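Local coordinates for fat acid-binding protein (Eubacterium ventriosum, PDB 3NYI) that binds stearic acid in the crystal and, as a DegV family protein, probably acts in lipid binding, at residues 6-12 / 24-30; 67-73 / 97-103. All blocks are in the same frame, centred on the assembly; numbering follows the deposited sequence.

The two contacts lie about 12 Å apart, centre to centre, in one mixed sheet with its covering helices, and they follow one another along the chain: contact 1 closes before contact 2 opens. Contact 1 pairs strand 6-10 with strand 25-33. Contact 2 brings together the starts of helices 70-81 and 99-113, with strand 87-91, a parallel neighbour of 6-10, in the chain between them. They touch directly, as D10 OD2 lies 2.8 Å from S99 OG, a probable hydrogen bond, and the ring of P68 packs against L30. The end of strand 6-10, the neighbouring part of 25-33 and the two helix starts thus converge beside the bound stearic acid, which both L30 and S97 approach.

Contact 1: residues 6-12 / 24-30; sequences KIVSDSA and DVTIVPL
Two neighbouring parallel strands of a beta-alpha-beta unit meet here: strand 6-10 pairs directly with 25-28, and helix 17-23 connects them along the chain. The backbone bonds alternate, from T26 N to I7 O, from S9 N to T26 O and from V28 N to S9 O, the last at 2.7 Å; beyond them the bond from S11 N to V28 O is weak and bent. At the start of the pair a salt bridge links K6 NZ to D24 OD2 (2.9 Å), using the syn lone pair of the carboxylate, while one water joins K6 NZ to D24 OD1. Another water gathers I7 O, D24 O and T26 OG1. On the sheet face carrying V8 and V28, covered in part by helix 70-81, V8 CG1 touches V28 CG2 at 3.7 Å. With chi1 at 58°, the S11 hydroxyl is tucked between its own N and carbonyl carbon, where its OG takes a nearly straight bond from L30 N (2.9 Å, 170°); D42 is its second partner, so this buried oxygen is gripped twice. The L30 methyl CD1 rests 3.6 Å from D10 CB. The D10 carboxylate itself is held by A12 N in an Asx turn and, farther off in sequence, by S99, I92 and Q131. In alpha/beta folds built on such beta-alpha-beta units, sites commonly lie at the C-terminal ends of parallel strands; L30, touching stearic acid beside the end of strand 6-10, is consistent with this.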
# COMPACT_ATOMS: atom_id res chain seq x y z
N LYS A 6 5.89 2.19 19.20
CA LYS A 6 5.32 3.20 18.35
C LYS A 6 5.47 2.75 16.90
O LYS A 6 6.58 2.72 16.36
CB LYS A 6 6.00 4.54 18.59
CG LYS A 6 5.60 5.19 19.90
CD LYS A 6 4.15 5.64 19.89
CE LYS A 6 3.81 6.36 21.20
NZ LYS A 6 2.53 7.11 21.14
N ILE A 7 4.35 2.35 16.30
CA ILE A 7 4.33 1.91 14.90
C ILE A 7 4.28 3.12 13.96
O ILE A 7 3.46 4.02 14.14
CB ILE A 7 3.15 0.95 14.65
CG1 ILE A 7 3.32 -0.29 15.54
CG2 ILE A 7 3.06 0.58 13.18
CD1 ILE A 7 2.13 -1.23 15.54
N VAL A 8 5.18 3.14 12.98
CA VAL A 8 5.23 4.21 12.00
C VAL A 8 5.16 3.62 10.58
O VAL A 8 5.63 2.50 10.34
CB VAL A 8 6.54 5.04 12.15
CG1 VAL A 8 6.57 6.24 11.17
CG2 VAL A 8 6.71 5.51 13.61
N SER A 9 4.53 4.33 9.66
CA SER A 9 4.53 3.93 8.25
C SER A 9 4.61 5.17 7.39
O SER A 9 4.25 6.26 7.85
CB SER A 9 3.26 3.14 7.90
OG SER A 9 3.25 2.76 6.52
N ASP A 10 5.10 5.01 6.15
CA ASP A 10 5.00 6.09 5.18
C ASP A 10 3.57 6.10 4.66
O ASP A 10 2.81 5.14 4.87
CB ASP A 10 6.06 5.99 4.06
CG ASP A 10 5.89 4.75 3.18
OD1 ASP A 10 4.76 4.25 3.08
OD2 ASP A 10 6.89 4.31 2.56
N SER A 11 3.19 7.19 4.01
CA SER A 11 1.78 7.38 3.67
C SER A 11 1.27 6.47 2.55
O SER A 11 0.09 6.54 2.18
CB SER A 11 1.48 8.84 3.33
OG SER A 11 2.31 9.27 2.26
N ALA A 12 2.13 5.61 2.01
CA ALA A 12 1.70 4.71 0.94
C ALA A 12 0.74 3.64 1.44
O ALA A 12 0.06 3.01 0.63
CB ALA A 12 2.91 4.04 0.24
N ASP A 24 -2.94 3.85 17.20
CA ASP A 24 -1.76 4.67 17.46
C ASP A 24 -0.65 4.48 16.42
O ASP A 24 0.51 4.25 16.77
CB ASP A 24 -1.23 4.39 18.87
CG ASP A 24 -0.24 5.44 19.34
OD1 ASP A 24 -0.35 6.59 18.86
OD2 ASP A 24 0.63 5.12 20.18
N VAL A 25 -1.00 4.58 15.14
CA VAL A 25 -0.02 4.49 14.05
C VAL A 25 0.28 5.90 13.53
O VAL A 25 -0.63 6.69 13.29
CB VAL A 25 -0.53 3.60 12.90
CG1 VAL A 25 0.42 3.65 11.69
CG2 VAL A 25 -0.72 2.15 13.40
N THR A 26 1.56 6.20 13.38
CA THR A 26 2.01 7.51 12.94
C THR A 26 2.43 7.42 11.47
O THR A 26 3.12 6.47 11.08
CB THR A 26 3.19 7.97 13.79
OG1 THR A 26 2.80 7.96 15.17
CG2 THR A 26 3.66 9.38 13.38
N ILE A 27 2.01 8.39 10.67
CA ILE A 27 2.33 8.40 9.24
C ILE A 27 3.38 9.43 8.87
O ILE A 27 3.32 10.58 9.29
CB ILE A 27 1.07 8.64 8.39
CG1 ILE A 27 0.08 7.50 8.60
CG2 ILE A 27 1.44 8.77 6.90
CD1 ILE A 27 0.66 6.11 8.26
N VAL A 28 4.38 8.99 8.10
CA VAL A 28 5.35 9.90 7.48
C VAL A 28 4.97 10.07 6.01
O VAL A 28 5.01 9.12 5.22
CB VAL A 28 6.79 9.38 7.61
CG1 VAL A 28 7.80 10.32 6.89
CG2 VAL A 28 7.16 9.21 9.07
N PRO A 29 4.58 11.29 5.63
CA PRO A 29 4.02 11.52 4.29
C PRO A 29 5.03 11.53 3.13
O PRO A 29 6.13 12.10 3.25
CB PRO A 29 3.39 12.92 4.39
CG PRO A 29 3.88 13.52 5.66
CD PRO A 29 4.64 12.52 6.45
N LEU A 30 4.63 10.94 2.01
CA LEU A 30 5.30 11.24 0.74
C LEU A 30 4.74 12.56 0.22
O LEU A 30 3.81 13.11 0.82
CB LEU A 30 5.09 10.10 -0.27
CG LEU A 30 6.11 8.97 -0.08
CD1 LEU A 30 5.73 8.02 1.09
CD2 LEU A 30 6.30 8.17 -1.37
O HOH W 1 1.90 8.63 18.88
O HOH W 2 2.76 5.53 16.26
O HOH W 3 1.92 2.07 17.61

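Contact 2: residues 67-73 / 97-103; sequences LPSVESY and SGSYNSA. With STE (stearic acid), chain C.
Y73 and the first turn of helix 99-113 form the tight part of this contact. The A103 methyl sits over the centre of the tyrosine ring, CB 3.7 Å from the centroid and 3° off the normal, a CH-pi contact. At the ring edge, and in its plane, Y73 OH donates to S99 OG at 2.6 Å. The S99 hydroxyl points away from its own backbone N (chi1 179°), which turns it to the phenol and also lets P68 CD pack 3.5 Å from S99 OG. With a leucine in place of Y73, S99 OG would probably lose its phenol donor and the A103 methyl the flat surface it rests on. L67 is exposed, yet its CD1 presses close to S102 OG (3.3 Å). The fit is looser at partly exposed V70, which reaches the helix chiefly through CG2, 3.8 Å from S102 O. Near the ligand, S97 OG accepts from S99 N (3.0 Å) in an ST turn and donates to stearic acid O1 (2.6 Å), while T65 gives the ligand a second hydrogen bond. A serine hydroxyl that both steadies the start of a helix and grips the carboxyl end of the lipid marks this as the head-group end of the fatty-acid site.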
# COMPACT_ATOMS: atom_id res chain seq x y z
N LEU A 67 9.68 10.67 -2.51
CA LEU A 67 9.90 9.95 -1.25
C LEU A 67 9.99 10.92 -0.07
O LEU A 67 10.29 12.10 -0.26
CB LEU A 67 11.20 9.14 -1.37
CG LEU A 67 12.51 9.94 -1.30
CD1 LEU A 67 13.70 9.00 -1.28
CD2 LEU A 67 12.65 10.97 -2.42
N PRO A 68 9.74 10.43 1.17
CA PRO A 68 9.86 11.37 2.31
C PRO A 68 11.32 11.70 2.53
O PRO A 68 12.18 10.86 2.24
CB PRO A 68 9.34 10.56 3.51
CG PRO A 68 8.64 9.33 2.90
CD PRO A 68 9.39 9.07 1.61
N SER A 69 11.60 12.89 3.04
CA SER A 69 12.98 13.29 3.28
C SER A 69 13.50 12.50 4.47
O SER A 69 12.74 12.15 5.36
CB SER A 69 13.05 14.80 3.60
OG SER A 69 12.42 15.05 4.85
N VAL A 70 14.81 12.26 4.49
CA VAL A 70 15.46 11.72 5.68
C VAL A 70 15.07 12.50 6.97
O VAL A 70 14.82 11.90 8.02
CB VAL A 70 16.99 11.73 5.52
CG1 VAL A 70 17.67 11.37 6.83
CG2 VAL A 70 17.42 10.82 4.39
N GLU A 71 15.04 13.82 6.89
CA GLU A 71 14.72 14.63 8.08
C GLU A 71 13.31 14.40 8.61
O GLU A 71 13.09 14.44 9.83
CB GLU A 71 14.90 16.13 7.79
CG GLU A 71 16.29 16.53 7.34
CD GLU A 71 16.27 17.75 6.43
OE1 GLU A 71 17.04 18.70 6.68
OE2 GLU A 71 15.47 17.76 5.47
N SER A 72 12.36 14.16 7.71
CA SER A 72 10.97 13.87 8.10
C SER A 72 10.84 12.61 8.95
O SER A 72 10.16 12.60 9.98
CB SER A 72 10.08 13.72 6.86
OG SER A 72 9.89 14.98 6.24
N TYR A 73 11.47 11.54 8.50
CA TYR A 73 11.56 10.32 9.31
C TYR A 73 12.30 10.60 10.62
O TYR A 73 11.86 10.21 11.69
CB TYR A 73 12.31 9.25 8.55
CG TYR A 73 11.48 8.45 7.56
CD1 TYR A 73 11.74 8.51 6.20
CD2 TYR A 73 10.47 7.61 8.00
CE1 TYR A 73 10.99 7.76 5.28
CE2 TYR A 73 9.72 6.86 7.10
CZ TYR A 73 9.99 6.94 5.75
OH TYR A 73 9.23 6.18 4.87
N SER A 97 10.24 2.66 -4.51
CA SER A 97 10.56 3.96 -3.92
C SER A 97 11.80 3.88 -3.05
O SER A 97 12.09 2.84 -2.48
CB SER A 97 9.38 4.43 -3.05
OG SER A 97 9.68 5.61 -2.35
N GLY A 98 12.51 4.99 -2.93
CA GLY A 98 13.61 5.06 -2.00
C GLY A 98 13.19 5.43 -0.58
O GLY A 98 14.03 5.72 0.26
N SER A 99 11.88 5.37 -0.31
CA SER A 99 11.36 5.64 1.03
C SER A 99 12.08 4.84 2.12
O SER A 99 12.48 5.39 3.15
CB SER A 99 9.85 5.38 1.06
OG SER A 99 9.32 5.62 2.35
N TYR A 100 12.22 3.53 1.92
CA TYR A 100 12.91 2.69 2.88
C TYR A 100 14.31 3.20 3.19
O TYR A 100 14.73 3.26 4.35
CB TYR A 100 12.99 1.25 2.34
CG TYR A 100 13.88 0.31 3.12
CD1 TYR A 100 13.42 -0.32 4.27
CD2 TYR A 100 15.18 0.03 2.69
CE1 TYR A 100 14.24 -1.18 4.98
CE2 TYR A 100 16.00 -0.83 3.39
CZ TYR A 100 15.52 -1.44 4.54
OH TYR A 100 16.32 -2.31 5.25
N ASN A 101 15.04 3.58 2.15
CA ASN A 101 16.41 4.01 2.40
C ASN A 101 16.51 5.39 3.06
O ASN A 101 17.49 5.67 3.74
CB ASN A 101 17.27 3.89 1.14
CG ASN A 101 17.86 2.49 0.99
OD1 ASN A 101 18.69 2.05 1.80
ND2 ASN A 101 17.40 1.77 -0.01
N SER A 102 15.49 6.22 2.87
CA SER A 102 15.43 7.47 3.66
C SER A 102 15.27 7.14 5.13
O SER A 102 15.90 7.74 5.99
CB SER A 102 14.28 8.37 3.21
OG SER A 102 14.49 8.79 1.88
N ALA A 103 14.43 6.14 5.43
CA ALA A 103 14.19 5.79 6.82
C ALA A 103 15.44 5.16 7.44
O ALA A 103 15.73 5.36 8.61
CB ALA A 103 12.98 4.82 6.95
C1 STE C . 8.29 7.88 -4.70
O1 STE C . 9.29 7.52 -4.14
O2 STE C . 8.35 8.79 -5.47
C2 STE C . 7.01 7.02 -4.59
C3 STE C . 6.85 6.12 -5.84
C4 STE C . 5.51 5.35 -5.77
C5 STE C . 5.44 4.26 -6.87
C6 STE C . 4.06 3.55 -6.81
C7 STE C . 3.92 2.52 -7.96
C8 STE C . 2.59 1.74 -7.75
C9 STE C . 2.37 0.71 -8.88
C10 STE C . 0.99 0.03 -8.67
C11 STE C . 1.12 -0.99 -7.54
C12 STE C . 0.06 -0.90 -6.43
C13 STE C . -1.27 -0.24 -6.85
C14 STE C . -2.41 -1.14 -6.30
C15 STE C . -3.76 -0.40 -6.31
C16 STE C . -4.89 -1.44 -6.12
C17 STE C . -5.14 -1.68 -4.61
C18 STE C . -6.37 -2.59 -4.39